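Deacetylase EF_0837 (Enterococcus faecalis, PDB 2ICS) is a zinc-dependent amidohydrolase-type esterase that removes the acetyl group from acetyl-(R)-mandelate in vitro, though with very low efficiency. Local coordinates at residues 329-341 against 352-366. Residues are numbered along the deposited sequence; the frame is centred on the assembly and turned at random.
Sequences ADLTIFTIQAEEK and VAKEQIRPIKTIIGG
Ala353 and Lys341 pair through their backbones, Ala353 N lying 2.7 Å from Lys341 O. Gln356 suits its place because one amide serves two unlike partners: NE2 donates to Glu339 O at 3.0 Å, approaching from above the carbonyl plane, while OE1 accepts from Arg358 NH2. The alkyl chain of Lys341 runs alongside this amide before NZ forms a salt bridge with Glu291. Ile357, its CG1 anti to the backbone N (chi1 -177°), brings CD1 to 3.6 Å from Phe334 CD1, crossing the ring obliquely. Arg358 stretches back along the strand, Gln337 NE2 over one guanidinium face and Glu339 OE2 at its edge, in a long salt bridge of 3.5 Å to NH2. Pro359, which has no N-H to offer, sits at a non-hydrogen-bonded position opposite Phe334. Ile360 N and Lys361 N both donate to Ile333 O, at 2.8 and 3.2 Å, a classic bulge. Apolar Ile363 suits a buried face, meeting Ile333, Leu7 and Ile9. Gly365, at a positive phi that glycine adopts readily, gives its N-H to Asp330 OD1 (2.7 Å). This is a long, twisted antiparallel beta hairpin with a second register shift between Ala338 and Lys341, strand 331-344 joined along its other edge to strand 51-61.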
# COMPACT_ATOMS: atom_id res chain seq x y z
N ALA A 329 0.80 18.34 -4.40
CA ALA A 329 0.41 18.81 -3.09
C ALA A 329 -0.56 17.86 -2.38
O ALA A 329 -1.76 18.13 -2.27
CB ALA A 329 -0.21 20.21 -3.20
N ASP A 330 -0.02 16.74 -1.92
CA ASP A 330 -0.80 15.76 -1.16
C ASP A 330 -0.14 15.69 0.20
O ASP A 330 1.07 15.45 0.30
CB ASP A 330 -0.74 14.37 -1.81
CG ASP A 330 -1.41 14.32 -3.17
OD1 ASP A 330 -2.22 15.22 -3.48
OD2 ASP A 330 -1.12 13.37 -3.92
N LEU A 331 -0.92 15.90 1.25
CA LEU A 331 -0.39 15.87 2.61
C LEU A 331 -1.37 15.28 3.59
O LEU A 331 -2.58 15.31 3.38
CB LEU A 331 -0.05 17.29 3.10
CG LEU A 331 0.99 18.14 2.38
CD1 LEU A 331 0.44 18.66 1.05
CD2 LEU A 331 1.36 19.31 3.28
N THR A 332 -0.84 14.72 4.67
CA THR A 332 -1.67 14.16 5.70
C THR A 332 -1.25 14.88 6.97
O THR A 332 -0.05 14.98 7.27
CB THR A 332 -1.46 12.64 5.85
OG1 THR A 332 -1.77 12.00 4.60
CG2 THR A 332 -2.36 12.08 6.94
N ILE A 333 -2.23 15.41 7.69
CA ILE A 333 -2.01 16.15 8.92
C ILE A 333 -2.64 15.29 10.01
O ILE A 333 -3.81 14.92 9.92
CB ILE A 333 -2.66 17.54 8.82
CG1 ILE A 333 -2.10 18.25 7.58
CG2 ILE A 333 -2.37 18.35 10.06
CD1 ILE A 333 -2.64 19.65 7.35
N PHE A 334 -1.86 14.99 11.04
CA PHE A 334 -2.33 14.10 12.09
C PHE A 334 -1.74 14.35 13.47
O PHE A 334 -0.88 15.20 13.66
CB PHE A 334 -1.98 12.67 11.67
CG PHE A 334 -0.51 12.47 11.41
CD1 PHE A 334 0.34 12.06 12.43
CD2 PHE A 334 0.03 12.76 10.15
CE1 PHE A 334 1.72 11.95 12.20
CE2 PHE A 334 1.40 12.64 9.92
CZ PHE A 334 2.25 12.24 10.94
N THR A 335 -2.22 13.55 14.42
CA THR A 335 -1.76 13.61 15.80
C THR A 335 -1.38 12.20 16.21
O THR A 335 -1.84 11.22 15.62
CB THR A 335 -2.86 14.08 16.78
OG1 THR A 335 -3.96 13.16 16.74
CG2 THR A 335 -3.35 15.48 16.42
N ILE A 336 -0.53 12.10 17.23
CA ILE A 336 -0.09 10.83 17.78
C ILE A 336 -0.31 10.99 19.28
O ILE A 336 0.24 11.90 19.89
CB ILE A 336 1.40 10.56 17.48
CG1 ILE A 336 1.61 10.42 15.97
CG2 ILE A 336 1.85 9.30 18.19
CD1 ILE A 336 3.05 10.19 15.57
N GLN A 337 -1.10 10.10 19.87
CA GLN A 337 -1.39 10.21 21.29
C GLN A 337 -1.27 8.92 22.08
O GLN A 337 -1.53 7.82 21.58
CB GLN A 337 -2.78 10.81 21.47
CG GLN A 337 -2.87 12.26 21.00
CD GLN A 337 -4.28 12.80 20.96
OE1 GLN A 337 -4.49 13.98 20.71
NE2 GLN A 337 -5.26 11.93 21.20
N ALA A 338 -0.87 9.06 23.34
CA ALA A 338 -0.72 7.92 24.23
C ALA A 338 -2.09 7.50 24.74
O ALA A 338 -2.72 8.21 25.52
CB ALA A 338 0.19 8.29 25.39
N GLU A 339 -2.55 6.34 24.29
CA GLU A 339 -3.83 5.82 24.70
C GLU A 339 -3.90 4.35 24.30
O GLU A 339 -3.69 4.00 23.14
CB GLU A 339 -4.97 6.60 24.04
CG GLU A 339 -6.34 6.29 24.62
CD GLU A 339 -7.41 7.26 24.14
OE1 GLU A 339 -7.20 8.49 24.28
OE2 GLU A 339 -8.45 6.80 23.62
N GLU A 340 -4.18 3.49 25.27
CA GLU A 340 -4.25 2.06 25.00
C GLU A 340 -5.36 1.72 24.01
O GLU A 340 -6.38 2.39 23.94
CB GLU A 340 -4.43 1.29 26.31
CG GLU A 340 -3.18 1.31 27.17
CD GLU A 340 -3.25 0.38 28.36
OE1 GLU A 340 -2.20 0.19 29.02
OE2 GLU A 340 -4.34 -0.16 28.65
N LYS A 341 -5.12 0.66 23.24
CA LYS A 341 -6.06 0.20 22.23
C LYS A 341 -5.73 -1.26 21.92
O LYS A 341 -4.56 -1.63 21.83
CB LYS A 341 -5.89 1.05 20.97
CG LYS A 341 -6.77 0.67 19.79
CD LYS A 341 -6.39 1.52 18.59
CE LYS A 341 -7.26 1.25 17.38
NZ LYS A 341 -6.83 2.08 16.20
N VAL A 352 -1.71 -4.99 22.89
CA VAL A 352 -2.25 -3.73 23.39
C VAL A 352 -1.34 -2.59 22.98
O VAL A 352 -0.21 -2.49 23.45
CB VAL A 352 -2.41 -3.76 24.92
CG1 VAL A 352 -2.98 -2.44 25.42
CG2 VAL A 352 -3.33 -4.90 25.32
N ALA A 353 -1.83 -1.73 22.09
CA ALA A 353 -1.05 -0.59 21.63
C ALA A 353 -1.09 0.53 22.66
O ALA A 353 -2.11 0.72 23.33
CB ALA A 353 -1.58 -0.08 20.30
N LYS A 354 0.01 1.25 22.79
CA LYS A 354 0.09 2.35 23.74
C LYS A 354 -0.02 3.69 23.02
O LYS A 354 -0.22 4.73 23.65
CB LYS A 354 1.42 2.31 24.49
CG LYS A 354 1.66 1.04 25.30
CD LYS A 354 3.06 1.06 25.92
CE LYS A 354 3.29 -0.15 26.81
NZ LYS A 354 2.33 -0.18 27.95
N GLU A 355 0.13 3.68 21.69
CA GLU A 355 0.06 4.92 20.92
C GLU A 355 -0.85 4.81 19.70
O GLU A 355 -0.84 3.80 18.99
CB GLU A 355 1.48 5.32 20.50
CG GLU A 355 2.51 5.20 21.62
CD GLU A 355 3.89 5.71 21.23
OE1 GLU A 355 4.45 5.23 20.23
OE2 GLU A 355 4.42 6.58 21.95
N GLN A 356 -1.63 5.85 19.47
CA GLN A 356 -2.57 5.90 18.35
C GLN A 356 -2.29 7.07 17.42
O GLN A 356 -2.05 8.19 17.88
CB GLN A 356 -4.01 6.01 18.88
CG GLN A 356 -4.53 4.78 19.60
CD GLN A 356 -5.91 5.01 20.21
OE1 GLN A 356 -6.81 5.51 19.54
NE2 GLN A 356 -6.08 4.63 21.47
N ILE A 357 -2.32 6.81 16.12
CA ILE A 357 -2.09 7.87 15.14
C ILE A 357 -3.44 8.19 14.50
O ILE A 357 -4.19 7.28 14.14
CB ILE A 357 -1.04 7.44 14.08
CG1 ILE A 357 -0.77 8.60 13.11
CG2 ILE A 357 -1.50 6.19 13.33
CD1 ILE A 357 0.47 8.42 12.25
N ARG A 358 -3.75 9.48 14.39
CA ARG A 358 -5.04 9.91 13.84
C ARG A 358 -4.98 11.10 12.90
O ARG A 358 -4.55 12.18 13.28
CB ARG A 358 -6.00 10.26 14.98
CG ARG A 358 -6.16 9.19 16.03
CD ARG A 358 -6.89 9.73 17.24
NE ARG A 358 -6.98 8.74 18.31
CZ ARG A 358 -7.53 8.98 19.50
NH1 ARG A 358 -8.04 10.17 19.77
NH2 ARG A 358 -7.58 8.02 20.41
N PRO A 359 -5.44 10.93 11.65
CA PRO A 359 -5.43 12.05 10.71
C PRO A 359 -6.55 13.03 11.06
O PRO A 359 -7.65 12.60 11.38
CB PRO A 359 -5.67 11.37 9.37
CG PRO A 359 -6.59 10.25 9.74
CD PRO A 359 -5.95 9.71 11.01
N ILE A 360 -6.26 14.32 11.03
CA ILE A 360 -7.29 15.30 11.34
C ILE A 360 -7.60 16.15 10.12
O ILE A 360 -8.67 16.75 10.03
CB ILE A 360 -6.87 16.22 12.52
CG1 ILE A 360 -5.61 16.99 12.15
CG2 ILE A 360 -6.66 15.38 13.78
CD1 ILE A 360 -5.18 17.98 13.23
N LYS A 361 -6.65 16.22 9.20
CA LYS A 361 -6.82 16.96 7.95
C LYS A 361 -6.09 16.23 6.85
O LYS A 361 -5.02 15.66 7.06
CB LYS A 361 -6.27 18.38 8.06
CG LYS A 361 -7.23 19.38 8.69
CD LYS A 361 -6.73 20.81 8.50
CE LYS A 361 -7.76 21.82 8.98
NZ LYS A 361 -8.09 21.65 10.42
N THR A 362 -6.68 16.23 5.66
CA THR A 362 -6.07 15.56 4.52
C THR A 362 -6.14 16.48 3.31
O THR A 362 -7.21 16.96 2.94
CB THR A 362 -6.79 14.23 4.22
OG1 THR A 362 -6.79 13.41 5.39
CG2 THR A 362 -6.08 13.49 3.09
N ILE A 363 -4.99 16.74 2.71
CA ILE A 363 -4.92 17.61 1.55
C ILE A 363 -4.60 16.78 0.32
O ILE A 363 -3.67 15.96 0.34
CB ILE A 363 -3.84 18.69 1.72
CG1 ILE A 363 -4.13 19.50 2.99
CG2 ILE A 363 -3.80 19.59 0.49
CD1 ILE A 363 -3.09 20.54 3.28
N ILE A 364 -5.37 16.99 -0.74
CA ILE A 364 -5.19 16.26 -1.98
C ILE A 364 -5.16 17.22 -3.15
O ILE A 364 -6.11 17.97 -3.38
CB ILE A 364 -6.34 15.26 -2.20
CG1 ILE A 364 -6.45 14.31 -1.00
CG2 ILE A 364 -6.12 14.49 -3.49
CD1 ILE A 364 -7.52 13.22 -1.14
N GLY A 365 -4.05 17.20 -3.89
CA GLY A 365 -3.90 18.07 -5.04
C GLY A 365 -4.13 19.52 -4.66
O GLY A 365 -4.59 20.31 -5.48
N GLY A 366 -3.83 19.87 -3.42
CA GLY A 366 -4.02 21.24 -2.98
C GLY A 366 -5.36 21.51 -2.34
O GLY A 366 -5.57 22.58 -1.77